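Local structure of endo-1,3-beta-glucanase (Streptomyces sioyaensis, 3DGT) at residues D91-A96 and A231-F236; N153-T158 and V213-V218; V201-I206 and T219-D224. The protein hydrolyses internal linkages of 1,3-beta-glucan, this chain being the family 16 glycoside hydrolase catalytic domain of a longer protein. All blocks are in the same frame, centred on the assembly; numbering follows the deposited sequence.

All three contacts lie in the catalytic domain, away from the magnesium site of Asp-16, Gly-66 and Asp-269. Interaction 2 uses strand 213-219, and interaction 3 lies where that strand ends beside its antiparallel neighbour 205-210. The two join directly, with Ile-206 N 2.8 Å from Val-218 O, a probable hydrogen bond, though their centres are about 17 Å apart. Helix 225-232 follows the second segment of interaction 3 and leads into that of interaction 1. The centres of interactions 1 and 3 are about 14 Å apart and their nearest atoms about 4 Å. Interactions 1 and 2 are more distant, about 21 Å between centres. Arg-199 and Trp-197 lie beside both interactions 1 and 3.

Interaction 1. Residues D91-A96 and A231-F236; sequences DFQPPA and ATNHGF
Gln-93 is extended (chi1 178°), which carries its amide along the backbone of Asn-233 to Gly-235. Phe-92 keeps its ring beside its own backbone N (chi1 -53°), and this puts CD2 3.2 Å from Phe-236 O. The Gln-93 chain lies alongside the peptide after His-234: OE1 is 3.3 Å from His-234 C. At the far end Gln-93 NE2 makes a weak hydrogen bond of 3.5 Å to Asn-233 OD1, and the two amide planes are 72° apart. A backbone bond also crosses: Phe-236 N gives to Phe-92 O at 3.0 Å. Gly-235 CA also approaches Phe-92 O, in a CA-H...O contact. A CB on Gly-235 would fall about 2.8 Å from Asp-91 CA, so a side chain has no room there. The chain leaves helix 225-232 here, makes an inverse gamma turn centred on Asn-233, and enters strand 236-244 of the beta-sandwich. With an alanine in place of Gln-93, Asn-233 OD1 would probably lose this donor, and a gap is likely to open over the His-234 peptide. Trp-197 borders the contact, touching Gln-93 and Thr-232 and meeting the Phe-236 ring nearly at right angles. His-234 ND1 gives a hydrogen bond to Gly-235 O at 2.8 Å, and its NE2 is hydrogen-bonded to Asn-230 O.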
loop_
_atom_site.group_PDB
_atom_site.type_symbol
_atom_site.label_atom_id
_atom_site.label_comp_id
_atom_site.label_asym_id
_atom_site.label_seq_id
_atom_site.Cartn_x
_atom_site.Cartn_y
_atom_site.Cartn_z
ATOM N N ASP A 91 1.851 13.334 7.964
ATOM C CA ASP A 91 1.625 14.719 7.527
ATOM C C ASP A 91 1.508 14.928 6.019
ATOM O O ASP A 91 1.204 16.033 5.585
ATOM C CB ASP A 91 2.720 15.630 8.080
ATOM C CG ASP A 91 4.099 15.201 7.649
ATOM O OD1 ASP A 91 4.675 14.325 8.332
ATOM O OD2 ASP A 91 4.611 15.740 6.639
ATOM N N PHE A 92 1.755 13.881 5.228
ATOM C CA PHE A 92 1.838 13.995 3.768
ATOM C C PHE A 92 0.551 14.528 3.150
ATOM O O PHE A 92 -0.487 13.881 3.222
ATOM C CB PHE A 92 2.178 12.641 3.141
ATOM C CG PHE A 92 3.420 11.987 3.719
ATOM C CD1 PHE A 92 4.627 12.670 3.772
ATOM C CD2 PHE A 92 3.375 10.680 4.194
ATOM C CE1 PHE A 92 5.773 12.062 4.295
ATOM C CE2 PHE A 92 4.517 10.060 4.719
ATOM C CZ PHE A 92 5.711 10.756 4.776
ATOM N N GLN A 93 0.652 15.717 2.555
ATOM C CA GLN A 93 -0.465 16.436 1.943
ATOM C C GLN A 93 0.107 17.650 1.230
ATOM O O GLN A 93 0.778 18.468 1.862
ATOM C CB GLN A 93 -1.461 16.911 3.014
ATOM C CG GLN A 93 -2.642 17.715 2.455
ATOM C CD GLN A 93 -3.513 18.336 3.527
ATOM O OE1 GLN A 93 -3.151 18.367 4.699
ATOM N NE2 GLN A 93 -4.661 18.852 3.120
ATOM N N PRO A 94 -0.175 17.795 -0.077
ATOM C CA PRO A 94 0.313 18.981 -0.768
ATOM C C PRO A 94 -0.523 20.184 -0.373
ATOM O O PRO A 94 -1.691 20.023 -0.029
ATOM C CB PRO A 94 0.062 18.660 -2.238
ATOM C CG PRO A 94 -1.095 17.720 -2.241
ATOM C CD PRO A 94 -0.976 16.925 -0.951
ATOM N N PRO A 95 0.061 21.397 -0.417
ATOM C CA PRO A 95 -0.820 22.541 -0.164
ATOM C C PRO A 95 -1.716 22.796 -1.359
ATOM O O PRO A 95 -1.441 22.286 -2.448
ATOM C CB PRO A 95 0.161 23.699 0.009
ATOM C CG PRO A 95 1.345 23.290 -0.814
ATOM C CD PRO A 95 1.456 21.804 -0.622
ATOM N N ALA A 96 -2.778 23.574 -1.162
ATOM C CA ALA A 96 -3.679 23.878 -2.263
ATOM C C ALA A 96 -2.902 24.607 -3.349
ATOM O O ALA A 96 -2.060 25.465 -3.053
ATOM C CB ALA A 96 -4.847 24.711 -1.772
ATOM N N ALA A 231 -12.196 12.882 3.137
ATOM C CA ALA A 231 -11.252 11.910 2.609
ATOM C C ALA A 231 -9.866 12.481 2.351
ATOM O O ALA A 231 -8.896 11.724 2.353
ATOM C CB ALA A 231 -11.801 11.254 1.343
ATOM N N THR A 232 -9.759 13.792 2.124
ATOM C CA THR A 232 -8.489 14.363 1.654
ATOM C C THR A 232 -7.974 15.603 2.378
ATOM O O THR A 232 -6.832 15.999 2.143
ATOM C CB THR A 232 -8.505 14.676 0.133
ATOM O OG1 THR A 232 -9.363 15.791 -0.116
ATOM C CG2 THR A 232 -8.996 13.493 -0.673
ATOM N N ASN A 233 -8.780 16.224 3.236
ATOM C CA ASN A 233 -8.308 17.448 3.892
ATOM C C ASN A 233 -7.538 17.189 5.183
ATOM O O ASN A 233 -7.935 17.608 6.271
ATOM C CB ASN A 233 -9.411 18.500 4.091
ATOM C CG ASN A 233 -8.832 19.862 4.474
ATOM O OD1 ASN A 233 -7.708 20.196 4.086
ATOM N ND2 ASN A 233 -9.573 20.624 5.267
ATOM N N HIS A 234 -6.404 16.519 5.026
ATOM C CA HIS A 234 -5.550 16.108 6.127
ATOM C C HIS A 234 -4.336 15.415 5.532
ATOM O O HIS A 234 -4.317 15.097 4.340
ATOM C CB HIS A 234 -6.290 15.138 7.063
ATOM C CG HIS A 234 -7.075 14.082 6.346
ATOM N ND1 HIS A 234 -6.476 13.103 5.586
ATOM C CD2 HIS A 234 -8.408 13.851 6.275
ATOM C CE1 HIS A 234 -7.403 12.316 5.073
ATOM N NE2 HIS A 234 -8.587 12.746 5.475
ATOM N N GLY A 235 -3.332 15.179 6.364
ATOM C CA GLY A 235 -2.230 14.312 5.979
ATOM C C GLY A 235 -2.661 12.864 5.825
ATOM O O GLY A 235 -3.797 12.479 6.162
ATOM N N PHE A 236 -1.737 12.074 5.287
ATOM C CA PHE A 236 -1.853 10.621 5.221
ATOM C C PHE A 236 -0.567 10.007 5.755
ATOM O O PHE A 236 0.498 10.628 5.692
ATOM C CB PHE A 236 -2.026 10.146 3.774
ATOM C CG PHE A 236 -3.402 10.343 3.204
ATOM C CD1 PHE A 236 -3.847 11.605 2.821
ATOM C CD2 PHE A 236 -4.243 9.255 2.997
ATOM C CE1 PHE A 236 -5.121 11.780 2.269
ATOM C CE2 PHE A 236 -5.512 9.423 2.445
ATOM C CZ PHE A 236 -5.952 10.684 2.080
#

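Interaction 2. Residues N153-T158 and V213-V218; sequences NKTWAT and VTYQTV
Tyr-215 OH accepts a hydrogen bond from Thr-155 OG1 at 3.0 Å. Thr-155 has OG1 anti to its backbone N (chi1 174°), and that rotation brings both branches of the side chain to the phenol. Its CG2 lies 3.3 Å from Tyr-215 OH and also packs against CZ. Ala-157 adds its methyl: CB is 3.3 Å from Tyr-215 OH and 3.6 Å from Tyr-215 CZ, meeting the ring obliquely. Between these two residues the backbone of strand 155-160 also takes part. Trp-156 C sits near the ring plane at the edge, 3.8 Å from Tyr-215 OH, and Thr-155 O is 3.6 Å from Tyr-215 CE2.

Segments 155-158 and 213-218 run nearly the same way, 21° apart, with their axes 7.7 Å apart at closest. They are not bonded as neighbours. The contact is therefore made by side chains. In the beta-sandwich (jelly roll) of family 16 it joins strand 155-160, which pairs with 142-144 and 175-179, to strand 213-219, which pairs with 205-210. Tyr-215 and Gln-216 form a classic beta bulge facing Phe-208, and both side chains set out toward strand 155-160. Gln-216 contributes little to the contact; its CG comes 4.1 Å from Ala-157 O. The chain then bends at chi2 (69°), and NE2 makes a weak bond back to Thr-217 O. On the other side of strand 155-160, Trp-156 meets Phe-248 and Phe-252 edge-to-face.

The chemistry is thus mostly apolar. Two methyls and strand backbone pack against the end of the phenol, and the single hydrogen bond gives OG1 of the buried Thr-155 an acceptor and probably helps set the rotation of that side chain.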
loop_
_atom_site.group_PDB
_atom_site.type_symbol
_atom_site.label_atom_id
_atom_site.label_comp_id
_atom_site.label_asym_id
_atom_site.label_seq_id
_atom_site.Cartn_x
_atom_site.Cartn_y
_atom_site.Cartn_z
ATOM N N ASN A 153 -0.411 -11.267 -12.633
ATOM C CA ASN A 153 0.283 -10.146 -13.273
ATOM C C ASN A 153 -0.625 -8.942 -13.470
ATOM O O ASN A 153 -1.002 -8.595 -14.600
ATOM C CB ASN A 153 0.895 -10.567 -14.611
ATOM C CG ASN A 153 1.622 -9.427 -15.302
ATOM O OD1 ASN A 153 2.154 -8.522 -14.650
ATOM N ND2 ASN A 153 1.675 -9.474 -16.625
ATOM N N LYS A 154 -0.984 -8.311 -12.358
ATOM C CA LYS A 154 -1.685 -7.035 -12.410
ATOM C C LYS A 154 -1.620 -6.306 -11.095
ATOM O O LYS A 154 -1.428 -6.918 -10.028
ATOM C CB LYS A 154 -3.133 -7.174 -12.901
ATOM C CG LYS A 154 -3.899 -8.410 -12.419
ATOM C CD LYS A 154 -5.330 -8.363 -12.964
ATOM C CE LYS A 154 -6.098 -9.644 -12.704
ATOM N NZ LYS A 154 -7.425 -9.610 -13.420
ATOM N N THR A 155 -1.721 -4.987 -11.201
ATOM C CA THR A 155 -1.786 -4.111 -10.051
ATOM C C THR A 155 -3.156 -3.448 -10.003
ATOM O O THR A 155 -3.728 -3.090 -11.043
ATOM C CB THR A 155 -0.650 -3.061 -10.065
ATOM O OG1 THR A 155 -0.859 -2.148 -8.984
ATOM C CG2 THR A 155 -0.587 -2.306 -11.397
ATOM N N TRP A 156 -3.697 -3.338 -8.797
ATOM C CA TRP A 156 -4.928 -2.596 -8.538
ATOM C C TRP A 156 -4.595 -1.304 -7.805
ATOM O O TRP A 156 -3.787 -1.303 -6.870
ATOM C CB TRP A 156 -5.866 -3.415 -7.644
ATOM C CG TRP A 156 -6.634 -4.567 -8.267
ATOM C CD1 TRP A 156 -7.945 -4.567 -8.624
ATOM C CD2 TRP A 156 -6.148 -5.902 -8.528
ATOM N NE1 TRP A 156 -8.317 -5.809 -9.104
ATOM C CE2 TRP A 156 -7.230 -6.643 -9.058
ATOM C CE3 TRP A 156 -4.907 -6.540 -8.360
ATOM C CZ2 TRP A 156 -7.111 -7.987 -9.425
ATOM C CZ3 TRP A 156 -4.791 -7.894 -8.720
ATOM C CH2 TRP A 156 -5.887 -8.593 -9.255
ATOM N N ALA A 157 -5.230 -0.210 -8.224
ATOM C CA ALA A 157 -5.118 1.079 -7.532
ATOM C C ALA A 157 -6.517 1.606 -7.301
ATOM O O ALA A 157 -7.361 1.536 -8.191
ATOM C CB ALA A 157 -4.323 2.068 -8.345
ATOM N N THR A 158 -6.758 2.131 -6.107
ATOM C CA THR A 158 -8.118 2.415 -5.660
ATOM C C THR A 158 -8.162 3.570 -4.668
ATOM O O THR A 158 -7.294 3.678 -3.796
ATOM C CB THR A 158 -8.721 1.178 -4.946
ATOM O OG1 THR A 158 -8.501 -0.003 -5.734
ATOM C CG2 THR A 158 -10.204 1.355 -4.734
ATOM N N VAL A 213 2.791 5.057 -16.173
ATOM C CA VAL A 213 1.593 4.987 -17.024
ATOM C C VAL A 213 0.332 5.056 -16.168
ATOM O O VAL A 213 0.096 4.197 -15.326
ATOM C CB VAL A 213 1.582 3.713 -17.893
ATOM C CG1 VAL A 213 0.471 3.818 -18.944
ATOM C CG2 VAL A 213 2.934 3.526 -18.596
ATOM N N THR A 214 -0.486 6.081 -16.394
ATOM C CA THR A 214 -1.669 6.303 -15.569
ATOM C C THR A 214 -2.806 5.357 -15.938
ATOM O O THR A 214 -3.189 5.266 -17.113
ATOM C CB THR A 214 -2.121 7.771 -15.656
ATOM O OG1 THR A 214 -1.064 8.609 -15.156
ATOM C CG2 THR A 214 -3.394 8.000 -14.830
ATOM N N TYR A 215 -3.338 4.649 -14.938
ATOM C CA TYR A 215 -4.446 3.711 -15.181
ATOM C C TYR A 215 -5.731 3.989 -14.419
ATOM O O TYR A 215 -6.788 3.496 -14.811
ATOM C CB TYR A 215 -4.020 2.234 -15.056
ATOM C CG TYR A 215 -3.507 1.765 -13.705
ATOM C CD1 TYR A 215 -2.225 2.083 -13.270
ATOM C CD2 TYR A 215 -4.285 0.929 -12.900
ATOM C CE1 TYR A 215 -1.758 1.630 -12.045
ATOM C CE2 TYR A 215 -3.819 0.464 -11.685
ATOM C CZ TYR A 215 -2.552 0.816 -11.264
ATOM O OH TYR A 215 -2.066 0.358 -10.049
ATOM N N GLN A 216 -5.649 4.790 -13.361
ATOM C CA GLN A 216 -6.834 5.218 -12.630
ATOM C C GLN A 216 -6.709 6.674 -12.237
ATOM O O GLN A 216 -5.681 7.097 -11.708
ATOM C CB GLN A 216 -7.065 4.353 -11.384
ATOM C CG GLN A 216 -8.259 4.812 -10.517
ATOM C CD GLN A 216 -9.608 4.591 -11.198
ATOM O OE1 GLN A 216 -9.890 3.498 -11.691
ATOM N NE2 GLN A 216 -10.447 5.628 -11.226
ATOM N N THR A 217 -7.762 7.434 -12.521
ATOM C CA THR A 217 -7.864 8.809 -12.058
ATOM C C THR A 217 -9.164 8.964 -11.278
ATOM O O THR A 217 -10.205 8.404 -11.648
ATOM C CB THR A 217 -7.823 9.820 -13.220
ATOM O OG1 THR A 217 -6.736 9.509 -14.101
ATOM C CG2 THR A 217 -7.628 11.248 -12.698
ATOM N N VAL A 218 -9.080 9.715 -10.188
ATOM C CA VAL A 218 -10.238 10.036 -9.361
ATOM C C VAL A 218 -10.295 11.555 -9.297
ATOM O O VAL A 218 -9.276 12.206 -9.103
ATOM C CB VAL A 218 -10.107 9.429 -7.935
ATOM C CG1 VAL A 218 -11.369 9.681 -7.109
ATOM C CG2 VAL A 218 -9.818 7.925 -8.010
#

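Interaction 3. Residues V201-I206 and T219-D224; sequences VSPEAI and TANQMD. Unlike the reference sequence in segment 219-224: Gln-222 (reference His).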
loop_
_atom_site.group_PDB
_atom_site.type_symbol
_atom_site.label_atom_id
_atom_site.label_comp_id
_atom_site.label_asym_id
_atom_site.label_seq_id
_atom_site.Cartn_x
_atom_site.Cartn_y
_atom_site.Cartn_z
ATOM N N VAL A 201 -5.604 22.058 -9.951
ATOM C CA VAL A 201 -6.714 22.177 -10.894
ATOM C C VAL A 201 -8.038 21.986 -10.174
ATOM O O VAL A 201 -8.088 21.368 -9.108
ATOM C CB VAL A 201 -6.626 21.110 -12.040
ATOM C CG1 VAL A 201 -5.503 21.444 -13.011
ATOM C CG2 VAL A 201 -6.479 19.692 -11.489
ATOM N N SER A 202 -9.105 22.528 -10.755
ATOM C CA SER A 202 -10.458 22.235 -10.310
ATOM C C SER A 202 -11.190 21.513 -11.439
ATOM O O SER A 202 -11.275 22.039 -12.551
ATOM C CB SER A 202 -11.202 23.518 -9.932
ATOM O OG SER A 202 -12.542 23.223 -9.563
ATOM N N PRO A 203 -11.717 20.302 -11.177
ATOM C CA PRO A 203 -11.708 19.609 -9.886
ATOM C C PRO A 203 -10.344 19.007 -9.556
ATOM O O PRO A 203 -9.586 18.625 -10.457
ATOM C CB PRO A 203 -12.749 18.503 -10.081
ATOM C CG PRO A 203 -12.667 18.174 -11.540
ATOM C CD PRO A 203 -12.386 19.503 -12.225
ATOM N N GLU A 204 -10.052 18.923 -8.262
ATOM C CA GLU A 204 -8.833 18.270 -7.790
ATOM C C GLU A 204 -8.835 16.824 -8.256
ATOM O O GLU A 204 -9.897 16.227 -8.440
ATOM C CB GLU A 204 -8.731 18.353 -6.266
ATOM C CG GLU A 204 -8.432 19.757 -5.754
ATOM C CD GLU A 204 -8.160 19.797 -4.257
ATOM O OE1 GLU A 204 -8.585 18.869 -3.541
ATOM O OE2 GLU A 204 -7.535 20.772 -3.786
ATOM N N ALA A 205 -7.646 16.275 -8.469
ATOM C CA ALA A 205 -7.537 14.921 -9.003
ATOM C C ALA A 205 -6.455 14.124 -8.316
ATOM O O ALA A 205 -5.458 14.671 -7.843
ATOM C CB ALA A 205 -7.276 14.959 -10.502
ATOM N N ILE A 206 -6.676 12.820 -8.276
ATOM C CA ILE A 206 -5.675 11.865 -7.820
ATOM C C ILE A 206 -5.450 10.874 -8.969
ATOM O O ILE A 206 -6.412 10.324 -9.522
ATOM C CB ILE A 206 -6.108 11.197 -6.494
ATOM C CG1 ILE A 206 -6.038 12.251 -5.373
ATOM C CG2 ILE A 206 -5.246 9.951 -6.187
ATOM C CD1 ILE A 206 -6.683 11.843 -4.051
ATOM N N THR A 219 -11.478 12.132 -9.491
ATOM C CA THR A 219 -11.625 13.586 -9.374
ATOM C C THR A 219 -12.620 13.945 -8.286
ATOM O O THR A 219 -13.530 13.176 -7.978
ATOM C CB THR A 219 -12.043 14.248 -10.698
ATOM O OG1 THR A 219 -13.308 13.726 -11.111
ATOM C CG2 THR A 219 -11.019 13.994 -11.795
ATOM N N ALA A 220 -12.441 15.138 -7.719
ATOM C CA ALA A 220 -13.228 15.588 -6.571
ATOM C C ALA A 220 -14.716 15.625 -6.852
ATOM O O ALA A 220 -15.517 15.427 -5.939
ATOM C CB ALA A 220 -12.756 16.948 -6.112
ATOM N N ASN A 221 -15.092 15.875 -8.104
ATOM C CA ASN A 221 -16.497 16.023 -8.444
ATOM C C ASN A 221 -17.233 14.682 -8.527
ATOM O O ASN A 221 -18.446 14.656 -8.797
ATOM C CB ASN A 221 -16.654 16.826 -9.737
ATOM C CG ASN A 221 -15.968 16.173 -10.908
ATOM O OD1 ASN A 221 -14.789 15.814 -10.837
ATOM N ND2 ASN A 221 -16.696 16.014 -11.998
ATOM N N GLN A 222 -16.517 13.577 -8.281
ATOM C CA GLN A 222 -17.144 12.247 -8.213
ATOM C C GLN A 222 -17.902 12.037 -6.912
ATOM O O GLN A 222 -18.574 11.024 -6.736
ATOM C CB GLN A 222 -16.121 11.121 -8.396
ATOM C CG GLN A 222 -15.595 11.007 -9.811
ATOM C CD GLN A 222 -14.703 9.798 -9.994
ATOM O OE1 GLN A 222 -15.169 8.672 -10.151
ATOM N NE2 GLN A 222 -13.415 10.029 -9.982
ATOM N N MET A 223 -17.778 12.983 -5.986
ATOM C CA MET A 223 -18.466 12.898 -4.698
ATOM C C MET A 223 -18.798 14.316 -4.240
ATOM O O MET A 223 -18.335 15.284 -4.850
ATOM C CB MET A 223 -17.585 12.161 -3.673
ATOM C CG MET A 223 -16.229 12.820 -3.430
ATOM S SD MET A 223 -14.957 11.698 -2.815
ATOM C CE MET A 223 -14.432 10.933 -4.342
ATOM N N ASP A 224 -19.602 14.455 -3.186
ATOM C CA ASP A 224 -19.904 15.794 -2.687
ATOM C C ASP A 224 -18.707 16.418 -1.955
ATOM O O ASP A 224 -17.733 15.718 -1.635
ATOM C CB ASP A 224 -21.227 15.851 -1.889
ATOM C CG ASP A 224 -21.194 15.082 -0.576
ATOM O OD1 ASP A 224 -20.111 14.842 -0.013
ATOM O OD2 ASP A 224 -22.299 14.752 -0.078
#
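Ala-205 and Thr-219 form an antiparallel non-hydrogen-bonded pair, with CA atoms 4.3 Å apart, at the open end of the beta hairpin of strands 205-210 and 213-219. Both side chains lie on the same face of the sheet. One backbone hydrogen bond crosses just beyond the pair, from Ala-220 N to Glu-204 O at 2.9 Å and 152°. Thr-219 CA also approaches Glu-204 O, in a CA-H...O contact. The chain turns at once into a short 3-10 segment, 220-222, leading toward helix 225-232.

The apolar contacts are light. Ala-205 CB meets Thr-219 CG2 at 4.1 Å. Pro-203 follows a cis peptide, and its CB lies 4.3 Å from Ala-220 CB. The Ala-220 side chain also touches Trp-228 of that helix.

Among the polar side chains, Glu-204 turns its carboxylate to outside partners, Arg-199 by a salt bridge and Trp-228 NE1 by a hydrogen bond. Asn-221 has CG between its backbone N and carbonyl carbon (chi1 60°), which swings the amide back toward Pro-203. Its OD1 accepts a 2.6 Å hydrogen bond from Thr-219 OG1 and lies 3.3 Å from Pro-203 CG.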